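Long-range contacts in class B carbapenemase GOB-18 (Elizabethkingia meningoseptica, PDB 5K0W), which hydrolyses beta-lactam antibiotics, carbapenems among them, as a dizinc metallo-beta-lactamase of subclass B3: residues I57-I66 with K161-L169; N67-K78 with D102-E113. All blocks are in the same frame, centred on the assembly; numbering follows the deposited sequence.

Contact 1 (I57-I66 with K161-L169); sequences IVTDKGNILI and KLGNITLTL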
loop_
_atom_site.group_PDB
_atom_site.type_symbol
_atom_site.label_atom_id
_atom_site.label_comp_id
_atom_site.label_asym_id
_atom_site.label_seq_id
_atom_site.Cartn_x
_atom_site.Cartn_y
_atom_site.Cartn_z
ATOM N N ILE A 57 9.111 -7.266 -4.760
ATOM C CA ILE A 57 8.945 -8.336 -5.737
ATOM C C ILE A 57 10.235 -8.395 -6.539
ATOM O O ILE A 57 10.583 -7.443 -7.239
ATOM C CB ILE A 57 7.666 -8.203 -6.606
ATOM C CG1 ILE A 57 6.409 -8.238 -5.731
ATOM C CG2 ILE A 57 7.611 -9.302 -7.669
ATOM C CD1 ILE A 57 5.159 -7.666 -6.373
ATOM N N VAL A 58 10.960 -9.498 -6.386
ATOM C CA VAL A 58 12.247 -9.718 -7.030
ATOM C C VAL A 58 12.045 -10.443 -8.357
ATOM O O VAL A 58 11.465 -11.530 -8.372
ATOM C CB VAL A 58 13.181 -10.504 -6.076
ATOM C CG1 VAL A 58 14.561 -10.701 -6.687
ATOM C CG2 VAL A 58 13.282 -9.814 -4.718
ATOM N N THR A 59 12.494 -9.843 -9.478
ATOM C CA THR A 59 12.408 -10.499 -10.793
ATOM C C THR A 59 13.794 -10.639 -11.408
ATOM O O THR A 59 14.774 -10.036 -10.946
ATOM C CB THR A 59 11.504 -9.771 -11.801
ATOM O OG1 THR A 59 12.303 -8.850 -12.531
ATOM C CG2 THR A 59 10.255 -9.104 -11.179
ATOM N N ASP A 60 13.832 -11.388 -12.511
ATOM C CA ASP A 60 14.992 -11.685 -13.358
ATOM C C ASP A 60 15.559 -10.425 -14.038
ATOM O O ASP A 60 16.760 -10.349 -14.286
ATOM C CB ASP A 60 14.652 -12.796 -14.407
ATOM C CG ASP A 60 13.262 -12.757 -15.108
ATOM O OD1 ASP A 60 12.226 -12.622 -14.398
ATOM O OD2 ASP A 60 13.211 -12.962 -16.347
ATOM N N LYS A 61 14.665 -9.459 -14.337
ATOM C CA LYS A 61 14.924 -8.185 -15.023
ATOM C C LYS A 61 14.880 -6.957 -14.089
ATOM O O LYS A 61 14.868 -5.826 -14.594
ATOM C CB LYS A 61 13.920 -7.982 -16.181
ATOM C CG LYS A 61 13.629 -9.208 -17.040
ATOM C CD LYS A 61 14.650 -9.459 -18.136
ATOM C CE LYS A 61 14.338 -10.764 -18.833
ATOM N NZ LYS A 61 15.521 -11.321 -19.547
ATOM N N GLY A 62 14.876 -7.181 -12.765
ATOM C CA GLY A 62 14.833 -6.108 -11.778
ATOM C C GLY A 62 13.800 -6.287 -10.681
ATOM O O GLY A 62 13.136 -7.318 -10.612
ATOM N N ASN A 63 13.645 -5.270 -9.811
ATOM C CA ASN A 63 12.728 -5.312 -8.671
ATOM C C ASN A 63 11.607 -4.289 -8.697
ATOM O O ASN A 63 11.721 -3.220 -9.309
ATOM C CB ASN A 63 13.489 -5.158 -7.355
ATOM C CG ASN A 63 14.596 -6.135 -7.141
ATOM O OD1 ASN A 63 14.576 -7.276 -7.615
ATOM N ND2 ASN A 63 15.588 -5.701 -6.394
ATOM N N ILE A 64 10.528 -4.624 -7.972
ATOM C CA ILE A 64 9.356 -3.777 -7.808
ATOM C C ILE A 64 9.196 -3.543 -6.317
ATOM O O ILE A 64 9.334 -4.476 -5.520
ATOM C CB ILE A 64 8.082 -4.434 -8.426
ATOM C CG1 ILE A 64 8.282 -4.752 -9.929
ATOM C CG2 ILE A 64 6.829 -3.567 -8.182
ATOM C CD1 ILE A 64 7.284 -5.767 -10.584
ATOM N N LEU A 65 8.923 -2.292 -5.944
ATOM C CA LEU A 65 8.654 -1.962 -4.560
ATOM C C LEU A 65 7.257 -1.331 -4.440
ATOM O O LEU A 65 6.975 -0.321 -5.096
ATOM C CB LEU A 65 9.740 -1.062 -3.970
ATOM C CG LEU A 65 9.659 -0.850 -2.458
ATOM C CD1 LEU A 65 10.266 -2.018 -1.714
ATOM C CD2 LEU A 65 10.329 0.451 -2.058
ATOM N N ILE A 66 6.373 -1.975 -3.642
ATOM C CA ILE A 66 5.032 -1.456 -3.359
ATOM C C ILE A 66 5.065 -0.891 -1.940
ATOM O O ILE A 66 5.403 -1.624 -1.012
ATOM C CB ILE A 66 3.892 -2.493 -3.553
ATOM C CG1 ILE A 66 3.942 -3.133 -4.933
ATOM C CG2 ILE A 66 2.526 -1.868 -3.294
ATOM C CD1 ILE A 66 4.015 -4.563 -4.854
ATOM N N LYS A 161 4.185 -4.981 -15.963
ATOM C CA LYS A 161 5.017 -6.148 -16.263
ATOM C C LYS A 161 6.511 -5.882 -16.100
ATOM O O LYS A 161 6.996 -4.823 -16.486
ATOM C CB LYS A 161 4.687 -6.701 -17.660
ATOM C CG LYS A 161 3.196 -6.960 -17.904
ATOM C CD LYS A 161 2.913 -7.544 -19.281
ATOM C CE LYS A 161 2.542 -9.009 -19.223
ATOM N NZ LYS A 161 1.083 -9.229 -19.405
ATOM N N LEU A 162 7.229 -6.840 -15.507
ATOM C CA LEU A 162 8.678 -6.810 -15.268
ATOM C C LEU A 162 9.067 -8.270 -15.130
ATOM O O LEU A 162 8.584 -8.948 -14.221
ATOM C CB LEU A 162 9.020 -5.996 -13.990
ATOM C CG LEU A 162 10.494 -5.662 -13.739
ATOM C CD1 LEU A 162 10.979 -4.573 -14.665
ATOM C CD2 LEU A 162 10.722 -5.252 -12.308
ATOM N N GLY A 163 9.837 -8.772 -16.083
ATOM C CA GLY A 163 10.176 -10.191 -16.133
ATOM C C GLY A 163 8.929 -11.012 -16.411
ATOM O O GLY A 163 8.057 -10.571 -17.168
ATOM N N ASN A 164 8.801 -12.174 -15.753
ATOM C CA ASN A 164 7.640 -13.068 -15.894
ATOM C C ASN A 164 6.472 -12.616 -15.013
ATOM O O ASN A 164 5.328 -13.021 -15.253
ATOM C CB ASN A 164 8.008 -14.517 -15.571
ATOM C CG ASN A 164 9.266 -15.018 -16.230
ATOM O OD1 ASN A 164 10.217 -15.400 -15.552
ATOM N ND2 ASN A 164 9.288 -15.060 -17.556
ATOM N N ILE A 165 6.767 -11.766 -14.002
ATOM C CA ILE A 165 5.815 -11.173 -13.063
ATOM C C ILE A 165 4.896 -10.183 -13.786
ATOM O O ILE A 165 5.375 -9.347 -14.556
ATOM C CB ILE A 165 6.599 -10.516 -11.885
ATOM C CG1 ILE A 165 6.981 -11.548 -10.793
ATOM C CG2 ILE A 165 5.907 -9.276 -11.293
ATOM C CD1 ILE A 165 5.822 -12.033 -9.806
ATOM N N THR A 166 3.578 -10.307 -13.545
ATOM C CA THR A 166 2.529 -9.423 -14.064
ATOM C C THR A 166 1.608 -9.048 -12.905
ATOM O O THR A 166 1.013 -9.930 -12.284
ATOM C CB THR A 166 1.734 -10.054 -15.228
ATOM O OG1 THR A 166 2.638 -10.549 -16.219
ATOM C CG2 THR A 166 0.753 -9.064 -15.867
ATOM N N LEU A 167 1.502 -7.741 -12.618
ATOM C CA LEU A 167 0.640 -7.229 -11.569
ATOM C C LEU A 167 -0.551 -6.539 -12.197
ATOM O O LEU A 167 -0.408 -5.847 -13.209
ATOM C CB LEU A 167 1.407 -6.224 -10.701
ATOM C CG LEU A 167 1.916 -6.729 -9.366
ATOM C CD1 LEU A 167 3.141 -7.559 -9.542
ATOM C CD2 LEU A 167 2.290 -5.585 -8.491
ATOM N N THR A 168 -1.725 -6.710 -11.598
ATOM C CA THR A 168 -2.938 -6.058 -12.072
ATOM C C THR A 168 -3.353 -5.082 -10.997
ATOM O O THR A 168 -3.452 -5.468 -9.823
ATOM C CB THR A 168 -4.053 -7.086 -12.395
ATOM O OG1 THR A 168 -3.589 -7.982 -13.391
ATOM C CG2 THR A 168 -5.334 -6.436 -12.891
ATOM N N LEU A 169 -3.591 -3.822 -11.388
ATOM C CA LEU A 169 -4.055 -2.801 -10.461
ATOM C C LEU A 169 -5.562 -2.956 -10.310
ATOM O O LEU A 169 -6.283 -2.992 -11.304
ATOM C CB LEU A 169 -3.714 -1.392 -10.975
ATOM C CG LEU A 169 -3.953 -0.245 -9.978
ATOM C CD1 LEU A 169 -2.774 0.719 -9.953
ATOM C CD2 LEU A 169 -5.258 0.469 -10.267
#
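The D60 carboxylate and the N164 amide are the flat groups that meet here. Their planes lie only 19° apart, although the two side chains cross at about a right angle, and D60 OD1 stands 3.6 Å from N164 OD1. This oxygen-oxygen approach is not a hydrogen bond; the same D60 oxygen also borders G163 CA. Both residues belong to the turns of beta hairpins from different sheets, which face each other in the αβ/βα sandwich of the metallo-beta-lactamase fold. No hydrogen bond crosses between I57-I66 and K161-L169, and the joint rests mainly on apolar packing.

L162 carries much of it, with contacts to T59, K61, G62 and I64. CG anti to the backbone N (chi1 -169°) directs its branches toward the other hairpin, where CD2 meets I64 CG1 at 3.4 Å, the L162 and I64 side chains running past each other in opposite directions; CD1 lies near K61 O. I165 fits in from the next strand: its CG2 is 3.8 Å from I64 CD1, while its CG1 meets I57 CG2 at 3.9 Å. L167 faces I57 tip to tip, CD1 to CD1 at 3.8 Å. On the turn side, T59 lays CG2 against L162 O, and its hydroxyl serves the hairpin itself: T59 OG1 accepts from K61 N in an ST turn and donates to G62 O over 2.6 Å, reaching that carbonyl from the face opposite to T59 N.

Contact 2 (N67-K78 with D102-E113); sequences NTGTAESFPIIK and DHTGALQDFKTE. With ZN (zinc ion), chain C.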
loop_
_atom_site.group_PDB
_atom_site.type_symbol
_atom_site.label_atom_id
_atom_site.label_comp_id
_atom_site.label_asym_id
_atom_site.label_seq_id
_atom_site.Cartn_x
_atom_site.Cartn_y
_atom_site.Cartn_z
ATOM N N ASN A 67 4.743 0.413 -1.784
ATOM C CA ASN A 67 4.707 1.183 -0.514
ATOM C C ASN A 67 6.058 1.455 0.165
ATOM O O ASN A 67 6.963 0.623 0.056
ATOM C CB ASN A 67 3.639 0.690 0.472
ATOM C CG ASN A 67 2.252 0.652 -0.116
ATOM O OD1 ASN A 67 1.952 1.235 -1.171
ATOM N ND2 ASN A 67 1.380 -0.067 0.549
ATOM N N THR A 68 6.195 2.636 0.850
ATOM C CA THR A 68 7.464 3.042 1.447
ATOM C C THR A 68 7.518 3.547 2.898
ATOM O O THR A 68 8.557 4.123 3.255
ATOM C CB THR A 68 8.124 4.171 0.614
ATOM O OG1 THR A 68 7.464 5.426 0.860
ATOM C CG2 THR A 68 8.298 3.840 -0.863
ATOM N N GLY A 69 6.456 3.437 3.695
ATOM C CA GLY A 69 6.499 3.990 5.057
ATOM C C GLY A 69 6.710 5.505 5.097
ATOM O O GLY A 69 6.698 6.147 4.046
ATOM N N THR A 70 6.958 6.097 6.303
ATOM C CA THR A 70 7.184 7.548 6.492
ATOM C C THR A 70 8.556 7.954 5.942
ATOM O O THR A 70 9.230 7.119 5.344
ATOM C CB THR A 70 7.043 7.935 7.971
ATOM O OG1 THR A 70 8.016 7.222 8.735
ATOM C CG2 THR A 70 5.644 7.705 8.513
ATOM N N ALA A 71 8.976 9.230 6.130
ATOM C CA ALA A 71 10.290 9.723 5.671
ATOM C C ALA A 71 11.436 8.942 6.302
ATOM O O ALA A 71 12.354 8.529 5.597
ATOM C CB ALA A 71 10.444 11.200 5.983
ATOM N N GLU A 72 11.352 8.694 7.611
ATOM C CA GLU A 72 12.361 7.958 8.375
ATOM C C GLU A 72 12.402 6.424 8.115
ATOM O O GLU A 72 13.256 5.733 8.669
ATOM C CB GLU A 72 12.324 8.336 9.877
ATOM C CG GLU A 72 11.000 8.095 10.577
ATOM C CD GLU A 72 10.023 9.255 10.549
ATOM O OE1 GLU A 72 9.659 9.729 11.650
ATOM O OE2 GLU A 72 9.592 9.665 9.444
ATOM N N SER A 73 11.494 5.914 7.258
ATOM C CA SER A 73 11.446 4.497 6.898
ATOM C C SER A 73 12.438 4.198 5.759
ATOM O O SER A 73 12.728 3.026 5.485
ATOM C CB SER A 73 10.039 4.099 6.472
ATOM O OG SER A 73 9.846 4.466 5.118
ATOM N N PHE A 74 12.968 5.256 5.101
ATOM C CA PHE A 74 13.941 5.157 4.010
ATOM C C PHE A 74 15.206 4.369 4.394
ATOM O O PHE A 74 15.488 3.398 3.688
ATOM C CB PHE A 74 14.292 6.537 3.430
ATOM C CG PHE A 74 15.185 6.512 2.213
ATOM C CD1 PHE A 74 14.845 5.756 1.094
ATOM C CD2 PHE A 74 16.328 7.297 2.155
ATOM C CE1 PHE A 74 15.642 5.775 -0.054
ATOM C CE2 PHE A 74 17.119 7.323 1.003
ATOM C CZ PHE A 74 16.774 6.555 -0.090
ATOM N N PRO A 75 15.961 4.701 5.487
ATOM C CA PRO A 75 17.126 3.878 5.839
ATOM C C PRO A 75 16.752 2.440 6.204
ATOM O O PRO A 75 17.490 1.528 5.828
ATOM C CB PRO A 75 17.732 4.612 7.035
ATOM C CG PRO A 75 16.643 5.418 7.592
ATOM C CD PRO A 75 15.809 5.824 6.440
ATOM N N ILE A 76 15.585 2.241 6.888
ATOM C CA ILE A 76 15.038 0.942 7.310
ATOM C C ILE A 76 14.752 0.022 6.116
ATOM O O ILE A 76 15.212 -1.116 6.119
ATOM C CB ILE A 76 13.793 1.097 8.232
ATOM C CG1 ILE A 76 14.160 1.792 9.566
ATOM C CG2 ILE A 76 13.113 -0.277 8.489
ATOM C CD1 ILE A 76 12.956 2.281 10.401
ATOM N N ILE A 77 13.984 0.504 5.112
ATOM C CA ILE A 77 13.630 -0.287 3.925
ATOM C C ILE A 77 14.874 -0.649 3.151
ATOM O O ILE A 77 15.033 -1.807 2.771
ATOM C CB ILE A 77 12.501 0.356 3.071
ATOM C CG1 ILE A 77 11.206 0.424 3.898
ATOM C CG2 ILE A 77 12.254 -0.421 1.753
ATOM C CD1 ILE A 77 10.308 1.490 3.560
ATOM N N LYS A 78 15.787 0.314 2.993
ATOM C CA LYS A 78 17.064 0.117 2.306
ATOM C C LYS A 78 17.879 -0.972 2.994
ATOM O O LYS A 78 18.387 -1.857 2.314
ATOM C CB LYS A 78 17.837 1.433 2.233
ATOM C CG LYS A 78 18.005 1.934 0.807
ATOM C CD LYS A 78 18.254 3.420 0.738
ATOM C CE LYS A 78 19.595 3.879 1.250
ATOM N NZ LYS A 78 19.575 5.324 1.608
ATOM N N ASP A 102 2.308 7.970 5.260
ATOM C CA ASP A 102 2.741 6.724 5.893
ATOM C C ASP A 102 2.983 5.576 4.881
ATOM O O ASP A 102 3.352 4.480 5.288
ATOM C CB ASP A 102 1.804 6.319 7.051
ATOM C CG ASP A 102 0.359 6.081 6.667
ATOM O OD1 ASP A 102 -0.218 6.937 5.947
ATOM O OD2 ASP A 102 -0.221 5.071 7.139
ATOM N N HIS A 103 2.808 5.828 3.571
ATOM C CA HIS A 103 3.100 4.864 2.499
ATOM C C HIS A 103 3.872 5.550 1.356
ATOM O O HIS A 103 4.407 4.863 0.485
ATOM C CB HIS A 103 1.817 4.195 1.958
ATOM C CG HIS A 103 0.904 3.673 3.028
ATOM N ND1 HIS A 103 1.075 2.413 3.578
ATOM C CD2 HIS A 103 -0.124 4.283 3.651
ATOM C CE1 HIS A 103 0.131 2.294 4.492
ATOM N NE2 HIS A 103 -0.614 3.393 4.571
ATOM N N THR A 104 3.933 6.908 1.372
ATOM C CA THR A 104 4.592 7.718 0.336
ATOM C C THR A 104 5.820 8.500 0.826
ATOM O O THR A 104 6.463 9.156 0.010
ATOM C CB THR A 104 3.601 8.771 -0.225
ATOM O OG1 THR A 104 3.264 9.681 0.819
ATOM C CG2 THR A 104 2.335 8.171 -0.794
ATOM N N GLY A 105 6.052 8.554 2.129
ATOM C CA GLY A 105 7.130 9.353 2.702
ATOM C C GLY A 105 8.534 9.173 2.138
ATOM O O GLY A 105 9.292 10.144 2.074
ATOM N N ALA A 106 8.908 7.932 1.741
ATOM C CA ALA A 106 10.236 7.660 1.195
ATOM C C ALA A 106 10.257 7.530 -0.313
ATOM O O ALA A 106 11.313 7.236 -0.869
ATOM C CB ALA A 106 10.832 6.428 1.843
ATOM N N LEU A 107 9.116 7.807 -0.979
ATOM C CA LEU A 107 8.923 7.685 -2.426
ATOM C C LEU A 107 9.858 8.523 -3.259
ATOM O O LEU A 107 10.367 8.030 -4.265
ATOM C CB LEU A 107 7.482 8.000 -2.817
ATOM C CG LEU A 107 6.585 6.838 -3.172
ATOM C CD1 LEU A 107 5.181 7.340 -3.436
ATOM C CD2 LEU A 107 7.089 6.101 -4.415
ATOM N N GLN A 108 10.047 9.802 -2.882
ATOM C CA GLN A 108 10.948 10.701 -3.596
ATOM C C GLN A 108 12.388 10.272 -3.376
ATOM O O GLN A 108 13.163 10.243 -4.334
ATOM C CB GLN A 108 10.734 12.171 -3.195
ATOM C CG GLN A 108 11.507 13.170 -4.074
ATOM C CD GLN A 108 11.184 13.076 -5.549
ATOM O OE1 GLN A 108 10.228 12.440 -5.960
ATOM N NE2 GLN A 108 12.000 13.686 -6.384
ATOM N N ASP A 109 12.725 9.905 -2.120
ATOM C CA ASP A 109 14.043 9.431 -1.702
ATOM C C ASP A 109 14.432 8.224 -2.560
ATOM O O ASP A 109 15.548 8.187 -3.079
ATOM C CB ASP A 109 14.028 9.075 -0.200
ATOM C CG ASP A 109 13.746 10.237 0.760
ATOM O OD1 ASP A 109 13.945 11.409 0.356
ATOM O OD2 ASP A 109 13.389 9.970 1.936
ATOM N N PHE A 110 13.479 7.288 -2.785
ATOM C CA PHE A 110 13.676 6.115 -3.633
ATOM C C PHE A 110 13.812 6.490 -5.109
ATOM O O PHE A 110 14.758 6.030 -5.760
ATOM C CB PHE A 110 12.566 5.074 -3.441
ATOM C CG PHE A 110 12.895 4.079 -2.362
ATOM C CD1 PHE A 110 13.876 3.110 -2.558
ATOM C CD2 PHE A 110 12.244 4.120 -1.135
ATOM C CE1 PHE A 110 14.216 2.209 -1.535
ATOM C CE2 PHE A 110 12.574 3.210 -0.117
ATOM C CZ PHE A 110 13.561 2.262 -0.324
ATOM N N LYS A 111 12.892 7.339 -5.628
ATOM C CA LYS A 111 12.915 7.772 -7.031
ATOM C C LYS A 111 14.235 8.423 -7.452
ATOM O O LYS A 111 14.734 8.098 -8.529
ATOM C CB LYS A 111 11.717 8.660 -7.378
ATOM C CG LYS A 111 11.256 8.470 -8.817
ATOM C CD LYS A 111 10.328 9.578 -9.249
ATOM C CE LYS A 111 10.329 9.767 -10.742
ATOM N NZ LYS A 111 9.621 11.014 -11.139
ATOM N N THR A 112 14.810 9.299 -6.593
ATOM C CA THR A 112 16.075 9.987 -6.881
ATOM C C THR A 112 17.294 9.062 -6.771
ATOM O O THR A 112 18.144 9.064 -7.662
ATOM C CB THR A 112 16.251 11.332 -6.101
ATOM O OG1 THR A 112 16.450 11.109 -4.710
ATOM C CG2 THR A 112 15.102 12.300 -6.303
ATOM N N GLU A 113 17.376 8.271 -5.698
ATOM C CA GLU A 113 18.508 7.380 -5.444
ATOM C C GLU A 113 18.612 6.154 -6.341
ATOM O O GLU A 113 19.706 5.589 -6.452
ATOM C CB GLU A 113 18.567 6.972 -3.963
ATOM C CG GLU A 113 19.492 7.855 -3.150
ATOM C CD GLU A 113 19.676 7.467 -1.697
ATOM O OE1 GLU A 113 19.924 6.270 -1.417
ATOM O OE2 GLU A 113 19.612 8.377 -0.837
HETATM ZN ZN ZN C . -1.740 3.885 6.274
HETATM O O HOH W 1 4.135 1.873 3.663
HETATM O O HOH W 2 -3.690 4.554 6.274
#
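H103 O is the polar atom approached twice by T68. The backbone N of T68 donates to it over 2.9 Å with an N-H...O angle of 151°, coming from above the carbonyl plane, and T68 OG1 lies close enough for a weak bond whose proton is not settled. The same hydroxyl accepts from A106 N at 3.0 Å. Its position between the backbone N and the carbonyl carbon (chi1 76°) turns it toward the start of helix 107-114, so one threonine ties the loop after strand 62-66 to both H103 and the N-cap residue. Close by, a water accepts from G69 N and donates to D102 O.

Further along, F74 is held on several sides. D109 CB sits over the centre of one ring face, 3.4 Å from the centroid in a CH-pi contact, while K78 CD lies above the opposite face, toward the rim. D109, whose CB covers the ring, sends OD1 to a salt bridge with K146 outside the two segments. The F74 edge points into the face of F110, a T-shaped pair with planes at 90° and centroids 5.0 Å apart. I77 CG2 touches F110 CZ at 3.6 Å. The E113 carboxylate comes to another part of the F74 edge and also forms a salt bridge, K78 NZ meeting E113 OE1 on its syn side at 3.2 Å.

At the far end D102 OD2 and H103 NE2 each bind zinc at 2.1 Å, with H241 and a water completing the site. This is the second half of the metallo-beta-lactamase HxHxDH motif, with Q98 at its first position.

How the contacts relate
Strand 62-66 connects the two contacts: its last residue, I66, belongs to contact 1, and the next, N67, opens contact 2. Both segments of contact 2 fall in the sequence between those of contact 1. The contact centres are about 19 Å apart, yet they touch where L65 CD2 packs 4.1 Å from F110 CE2, on the side of the strand away from the facing sheet. Contact 1 joins the two sheets; contact 2 joins helix 73-83, and the loop before it, to helix 107-114 and the zinc-binding D102-H103. Only contact 2 supplies zinc ligands; the I66 side chain of contact 1 remains about 8 Å from that of H103 and about 12 Å from a zinc ion.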